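Local coordinates for protein diphthine synthase (Aeropyrum pernix, PDB 1WDE) that probably catalyses the S-adenosyl-L-methionine-dependent trimethylation of a modified histidine of elongation factor 2, forming diphthine on the way to diphthamide, at residues 88-100 against 114-126. Residues are numbered along the deposited sequence; the frame is centred on the assembly and turned at random.
Sequences VVTAGDPMVATTH and VRYIPGVSGVQAA
Two loops of the tetrapyrrole-methylase fold meet here at the probable S-adenosyl-L-methionine site, in which Asp-93, Val-96, Ser-121 and Gly-122 are likely to take part, as in related enzymes. Asp-93 joins them through its carboxylate. It places CG anti to its own N (chi1 -178°), which brings the carboxylate to the other loop. Asp-93 OD1 accepts from Tyr-116 OH on its syn side (2.5 Å) and, on its anti side, from Gly-119 N. Asp-93 OD2 accepts from Met-95 N (2.7 Å), closing an Asx turn within the type I turn Asp-93 to Val-96. Three donors thus fix the carboxylate, its plane nearly perpendicular (84°) to the tyrosine ring. An alanine in place of Asp-93 would probably leave Tyr-116 OH and Gly-119 N without their shared acceptor and Met-95 N without the bond that closes the Asx turn. Selenomethionine Met-95 lays CG over one face of the Tyr-116 ring, 3.7 Å from its centroid, a CH-pi contact, while Pro-118 CD lies over the opposite face. Pro-94 CG adds an apolar contact to Tyr-116 CE1. Backbones come close at the glycines: Gly-92 CA lies 3.3 Å from Val-120 O, and a side chain on Gly-119 would run into Gly-92 O. Farther along, Val-96 CG1 packs against Val-123 CG2 (3.9 Å) and beside Ser-121, whose OG caps the following helix by accepting from Gln-124 N. The loops follow parallel strands 85-90 and 113-117, with strand 9-14 between them; Ile-117 and Pro-118 rest on helix 24-32, and helix 122-130 leads toward the second sheet, where Val-123 touches strand 168-173.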
ATOM      1  N   VAL A  88      15.616  -1.563  12.503  1.00 41.15           N
ATOM      2  CA  VAL A  88      15.211  -2.086  11.204  1.00 37.23           C
ATOM      3  C   VAL A  88      14.472  -0.915  10.570  1.00 33.03           C
ATOM      4  O   VAL A  88      13.465  -0.428  11.101  1.00 29.70           O
ATOM      5  CB  VAL A  88      14.281  -3.316  11.326  1.00 39.57           C
ATOM      6  CG1 VAL A  88      13.778  -3.728   9.946  1.00 35.38           C
ATOM      7  CG2 VAL A  88      15.044  -4.483  11.956  1.00 39.46           C
ATOM      8  N   VAL A  89      14.997  -0.446   9.446  1.00 35.56           N
ATOM      9  CA  VAL A  89      14.419   0.699   8.761  1.00 33.38           C
ATOM     10  C   VAL A  89      13.666   0.333   7.497  1.00 31.68           C
ATOM     11  O   VAL A  89      14.159  -0.417   6.658  1.00 34.21           O
ATOM     12  CB  VAL A  89      15.491   1.708   8.374  1.00 26.54           C
ATOM     13  CG1 VAL A  89      14.837   2.986   7.863  1.00 29.78           C
ATOM     14  CG2 VAL A  89      16.387   2.004   9.580  1.00 30.24           C
ATOM     15  N   THR A  90      12.471   0.900   7.370  1.00 33.51           N
ATOM     16  CA  THR A  90      11.604   0.679   6.222  1.00 29.44           C
ATOM     17  C   THR A  90      11.234   2.017   5.592  1.00 31.91           C
ATOM     18  O   THR A  90      11.086   3.009   6.292  1.00 33.03           O
ATOM     19  CB  THR A  90      10.298  -0.042   6.665  1.00 33.78           C
ATOM     20  OG1 THR A  90      10.624  -1.345   7.174  1.00 32.49           O
ATOM     21  CG2 THR A  90       9.327  -0.185   5.486  1.00 39.04           C
ATOM     22  N   ALA A  91      11.119   2.063   4.268  1.00 28.17           N
ATOM     23  CA  ALA A  91      10.680   3.296   3.632  1.00 29.52           C
ATOM     24  C   ALA A  91       9.191   3.348   4.048  1.00 26.19           C
ATOM     25  O   ALA A  91       8.564   2.310   4.222  1.00 32.97           O
ATOM     26  CB  ALA A  91      10.815   3.186   2.101  1.00 36.69           C
ATOM     27  N   GLY A  92       8.629   4.529   4.233  1.00 30.25           N
ATOM     28  CA  GLY A  92       7.237   4.588   4.655  1.00 26.33           C
ATOM     29  C   GLY A  92       7.106   4.315   6.147  1.00 26.50           C
ATOM     30  O   GLY A  92       7.846   4.873   6.952  1.00 27.77           O
ATOM     31  N   ASP A  93       6.164   3.458   6.520  1.00 26.84           N
ATOM     32  CA  ASP A  93       5.932   3.101   7.927  1.00 23.49           C
ATOM     33  C   ASP A  93       6.018   1.592   8.042  1.00 23.80           C
ATOM     34  O   ASP A  93       5.391   0.874   7.266  1.00 23.28           O
ATOM     35  CB  ASP A  93       4.537   3.551   8.378  1.00 23.31           C
ATOM     36  CG  ASP A  93       4.272   3.256   9.842  1.00 23.77           C
ATOM     37  OD1 ASP A  93       4.379   4.180  10.670  1.00 24.89           O
ATOM     38  OD2 ASP A  93       3.969   2.099  10.163  1.00 25.42           O
ATOM     39  N   PRO A  94       6.754   1.086   9.037  1.00 26.02           N
ATOM     40  CA  PRO A  94       6.885  -0.368   9.199  1.00 25.47           C
ATOM     41  C   PRO A  94       5.605  -1.170   9.448  1.00 27.84           C
ATOM     42  O   PRO A  94       5.573  -2.371   9.201  1.00 29.92           O
ATOM     43  CB  PRO A  94       7.884  -0.492  10.344  1.00 28.36           C
ATOM     44  CG  PRO A  94       7.591   0.725  11.185  1.00 29.81           C
ATOM     45  CD  PRO A  94       7.409   1.808  10.146  1.00 28.29           C
HETATM   46  N   MSE A  95       4.544  -0.517   9.913  1.00 19.81           N
HETATM   47  CA  MSE A  95       3.307  -1.233  10.198  1.00 20.32           C
HETATM   48  C   MSE A  95       2.295  -1.155   9.048  1.00 26.48           C
HETATM   49  O   MSE A  95       1.208  -1.747   9.104  1.00 25.09           O
HETATM   50  CB  MSE A  95       2.679  -0.680  11.482  1.00 21.15           C
HETATM   51  CG  MSE A  95       3.607  -0.754  12.687  1.00 22.76           C
HETATM   52 SE   MSE A  95       4.227  -2.589  12.965  1.00 39.74          SE
HETATM   53  CE  MSE A  95       4.977  -2.424  14.762  1.00 36.96           C
ATOM     54  N   VAL A  96       2.655  -0.438   7.995  1.00 26.80           N
ATOM     55  CA  VAL A  96       1.746  -0.295   6.872  1.00 25.99           C
ATOM     56  C   VAL A  96       2.133  -1.126   5.667  1.00 25.35           C
ATOM     57  O   VAL A  96       3.093  -0.813   4.972  1.00 24.29           O
ATOM     58  CB  VAL A  96       1.626   1.189   6.432  1.00 26.65           C
ATOM     59  CG1 VAL A  96       0.740   1.305   5.167  1.00 24.38           C
ATOM     60  CG2 VAL A  96       1.017   2.012   7.567  1.00 31.18           C
ATOM     61  N   ALA A  97       1.380  -2.191   5.426  1.00 27.51           N
ATOM     62  CA  ALA A  97       1.611  -3.030   4.262  1.00 34.67           C
ATOM     63  C   ALA A  97       2.942  -3.776   4.225  1.00 37.26           C
ATOM     64  O   ALA A  97       3.621  -3.783   3.203  1.00 34.26           O
ATOM     65  CB  ALA A  97       1.462  -2.192   2.996  1.00 30.54           C
ATOM     66  N   THR A  98       3.315  -4.375   5.351  1.00 36.68           N
ATOM     67  CA  THR A  98       4.535  -5.185   5.451  1.00 34.01           C
ATOM     68  C   THR A  98       4.194  -6.176   6.549  1.00 34.07           C
ATOM     69  O   THR A  98       3.185  -6.007   7.231  1.00 37.91           O
ATOM     70  CB  THR A  98       5.759  -4.378   5.908  1.00 39.75           C
ATOM     71  OG1 THR A  98       5.690  -4.184   7.325  1.00 41.10           O
ATOM     72  CG2 THR A  98       5.803  -3.021   5.215  1.00 38.52           C
ATOM     73  N   THR A  99       4.992  -7.220   6.721  1.00 29.28           N
ATOM     74  CA  THR A  99       4.705  -8.167   7.792  1.00 36.39           C
ATOM     75  C   THR A  99       5.674  -8.004   8.976  1.00 36.40           C
ATOM     76  O   THR A  99       5.848  -8.933   9.765  1.00 36.99           O
ATOM     77  CB  THR A  99       4.767  -9.631   7.295  1.00 41.59           C
ATOM     78  OG1 THR A  99       5.995  -9.839   6.588  1.00 47.06           O
ATOM     79  CG2 THR A  99       3.579  -9.947   6.394  1.00 44.56           C
ATOM     80  N   HIS A 100       6.279  -6.823   9.110  1.00 34.18           N
ATOM     81  CA  HIS A 100       7.219  -6.564  10.205  1.00 34.51           C
ATOM     82  C   HIS A 100       6.624  -6.648  11.621  1.00 34.08           C
ATOM     83  O   HIS A 100       7.369  -6.660  12.604  1.00 31.97           O
ATOM     84  CB  HIS A 100       7.901  -5.206  10.011  1.00 34.73           C
ATOM     85  CG  HIS A 100       8.711  -5.115   8.754  1.00 40.36           C
ATOM     86  ND1 HIS A 100       9.205  -6.230   8.105  1.00 44.94           N
ATOM     87  CD2 HIS A 100       9.093  -4.050   8.010  1.00 38.87           C
ATOM     88  CE1 HIS A 100       9.848  -5.854   7.014  1.00 39.56           C
ATOM     89  NE2 HIS A 100       9.794  -4.538   6.933  1.00 38.39           N
ATOM     90  N   VAL A 114      10.514  -3.591  22.347  1.00 43.55           N
ATOM     91  CA  VAL A 114      10.273  -3.116  20.983  1.00 42.10           C
ATOM     92  C   VAL A 114       9.695  -1.713  20.925  1.00 39.84           C
ATOM     93  O   VAL A 114       8.710  -1.407  21.596  1.00 34.74           O
ATOM     94  CB  VAL A 114       9.322  -4.061  20.224  1.00 44.48           C
ATOM     95  CG1 VAL A 114       9.008  -3.480  18.845  1.00 47.17           C
ATOM     96  CG2 VAL A 114       9.960  -5.446  20.089  1.00 37.59           C
ATOM     97  N   ARG A 115      10.326  -0.855  20.128  1.00 36.23           N
ATOM     98  CA  ARG A 115       9.853   0.519  19.968  1.00 37.08           C
ATOM     99  C   ARG A 115       9.443   0.693  18.503  1.00 33.55           C
ATOM    100  O   ARG A 115      10.210   0.372  17.588  1.00 35.11           O
ATOM    101  CB  ARG A 115      10.964   1.518  20.297  1.00 37.06           C
ATOM    102  CG  ARG A 115      11.614   1.310  21.642  1.00 45.23           C
ATOM    103  CD  ARG A 115      10.711   1.756  22.758  1.00 51.19           C
ATOM    104  NE  ARG A 115      10.818   3.188  23.015  1.00 59.21           N
ATOM    105  CZ  ARG A 115      10.013   3.846  23.846  1.00 65.21           C
ATOM    106  NH1 ARG A 115      10.163   5.152  24.043  1.00 66.00           N
ATOM    107  NH2 ARG A 115       9.041   3.196  24.467  1.00 66.86           N
ATOM    108  N   TYR A 116       8.232   1.182  18.287  1.00 28.17           N
ATOM    109  CA  TYR A 116       7.741   1.403  16.932  1.00 29.97           C
ATOM    110  C   TYR A 116       7.840   2.901  16.671  1.00 27.09           C
ATOM    111  O   TYR A 116       7.136   3.695  17.298  1.00 26.47           O
ATOM    112  CB  TYR A 116       6.286   0.899  16.811  1.00 25.41           C
ATOM    113  CG  TYR A 116       5.462   1.558  15.713  1.00 24.21           C
ATOM    114  CD1 TYR A 116       6.013   1.838  14.461  1.00 25.48           C
ATOM    115  CD2 TYR A 116       4.133   1.886  15.927  1.00 23.85           C
ATOM    116  CE1 TYR A 116       5.248   2.434  13.457  1.00 29.00           C
ATOM    117  CE2 TYR A 116       3.357   2.479  14.927  1.00 18.24           C
ATOM    118  CZ  TYR A 116       3.925   2.753  13.703  1.00 23.81           C
ATOM    119  OH  TYR A 116       3.174   3.379  12.735  1.00 24.16           O
ATOM    120  N   ILE A 117       8.746   3.293  15.776  1.00 28.09           N
ATOM    121  CA  ILE A 117       8.899   4.712  15.452  1.00 24.66           C
ATOM    122  C   ILE A 117       8.153   4.920  14.129  1.00 26.56           C
ATOM    123  O   ILE A 117       8.572   4.419  13.097  1.00 22.71           O
ATOM    124  CB  ILE A 117      10.382   5.108  15.274  1.00 20.11           C
ATOM    125  CG1 ILE A 117      11.181   4.722  16.529  1.00 31.88           C
ATOM    126  CG2 ILE A 117      10.482   6.634  15.035  1.00 24.01           C
ATOM    127  CD1 ILE A 117      10.586   5.283  17.811  1.00 31.13           C
ATOM    128  N   PRO A 118       7.035   5.660  14.153  1.00 25.56           N
ATOM    129  CA  PRO A 118       6.305   5.850  12.889  1.00 24.37           C
ATOM    130  C   PRO A 118       6.947   6.716  11.801  1.00 30.92           C
ATOM    131  O   PRO A 118       7.775   7.591  12.078  1.00 31.79           O
ATOM    132  CB  PRO A 118       4.941   6.390  13.333  1.00 26.00           C
ATOM    133  CG  PRO A 118       5.151   6.929  14.704  1.00 27.24           C
ATOM    134  CD  PRO A 118       6.245   6.090  15.319  1.00 26.23           C
ATOM    135  N   GLY A 119       6.577   6.423  10.555  1.00 21.63           N
ATOM    136  CA  GLY A 119       7.064   7.187   9.418  1.00 22.56           C
ATOM    137  C   GLY A 119       5.873   7.509   8.525  1.00 24.77           C
ATOM    138  O   GLY A 119       4.835   6.841   8.621  1.00 21.63           O
ATOM    139  N   VAL A 120       5.981   8.525   7.675  1.00 24.85           N
ATOM    140  CA  VAL A 120       4.868   8.829   6.766  1.00 27.59           C
ATOM    141  C   VAL A 120       4.863   7.756   5.676  1.00 27.11           C
ATOM    142  O   VAL A 120       5.876   7.568   4.985  1.00 22.38           O
ATOM    143  CB  VAL A 120       5.018  10.211   6.078  1.00 30.77           C
ATOM    144  CG1 VAL A 120       3.890  10.403   5.053  1.00 28.70           C
ATOM    145  CG2 VAL A 120       4.959  11.333   7.112  1.00 30.83           C
ATOM    146  N   SER A 121       3.755   7.026   5.514  1.00 22.50           N
ATOM    147  CA  SER A 121       3.754   6.024   4.456  1.00 24.12           C
ATOM    148  C   SER A 121       3.168   6.611   3.171  1.00 20.41           C
ATOM    149  O   SER A 121       2.367   7.556   3.205  1.00 17.77           O
ATOM    150  CB  SER A 121       2.994   4.767   4.868  1.00 28.57           C
ATOM    151  OG  SER A 121       1.624   4.920   4.693  1.00 25.54           O
ATOM    152  N   GLY A 122       3.620   6.082   2.043  1.00 22.36           N
ATOM    153  CA  GLY A 122       3.130   6.550   0.761  1.00 24.81           C
ATOM    154  C   GLY A 122       1.649   6.253   0.622  1.00 20.20           C
ATOM    155  O   GLY A 122       0.930   6.968  -0.077  1.00 20.25           O
ATOM    156  N   VAL A 123       1.187   5.202   1.288  1.00 20.46           N
ATOM    157  CA  VAL A 123      -0.228   4.852   1.224  1.00 18.53           C
ATOM    158  C   VAL A 123      -1.060   5.973   1.825  1.00 19.76           C
ATOM    159  O   VAL A 123      -2.055   6.394   1.239  1.00 20.27           O
ATOM    160  CB  VAL A 123      -0.553   3.559   2.024  1.00 18.10           C
ATOM    161  CG1 VAL A 123      -2.057   3.297   1.986  1.00 25.07           C
ATOM    162  CG2 VAL A 123       0.209   2.361   1.438  1.00 25.87           C
ATOM    163  N   GLN A 124      -0.666   6.439   3.009  1.00 17.82           N
ATOM    164  CA  GLN A 124      -1.401   7.500   3.708  1.00 18.91           C
ATOM    165  C   GLN A 124      -1.370   8.790   2.909  1.00 22.56           C
ATOM    166  O   GLN A 124      -2.399   9.467   2.764  1.00 21.48           O
ATOM    167  CB  GLN A 124      -0.805   7.734   5.114  1.00 22.63           C
ATOM    168  CG  GLN A 124      -1.157   9.109   5.725  1.00 37.96           C
ATOM    169  CD  GLN A 124      -0.097   9.640   6.708  1.00 44.16           C
ATOM    170  OE1 GLN A 124      -0.107  10.822   7.067  1.00 34.45           O
ATOM    171  NE2 GLN A 124       0.815   8.766   7.139  1.00 46.77           N
ATOM    172  N   ALA A 125      -0.188   9.130   2.392  1.00 20.97           N
ATOM    173  CA  ALA A 125      -0.037  10.341   1.598  1.00 14.34           C
ATOM    174  C   ALA A 125      -0.880  10.251   0.314  1.00 16.14           C
ATOM    175  O   ALA A 125      -1.472  11.235  -0.096  1.00 14.67           O
ATOM    176  CB  ALA A 125       1.432  10.566   1.237  1.00 22.46           C
ATOM    177  N   ALA A 126      -0.935   9.071  -0.302  1.00 19.16           N
ATOM    178  CA  ALA A 126      -1.720   8.891  -1.523  1.00 20.07           C
ATOM    179  C   ALA A 126      -3.204   9.087  -1.208  1.00 24.52           C
ATOM    180  O   ALA A 126      -3.877   9.860  -1.885  1.00 19.22           O
ATOM    181  CB  ALA A 126      -1.485   7.521  -2.096  1.00 11.59           C
TER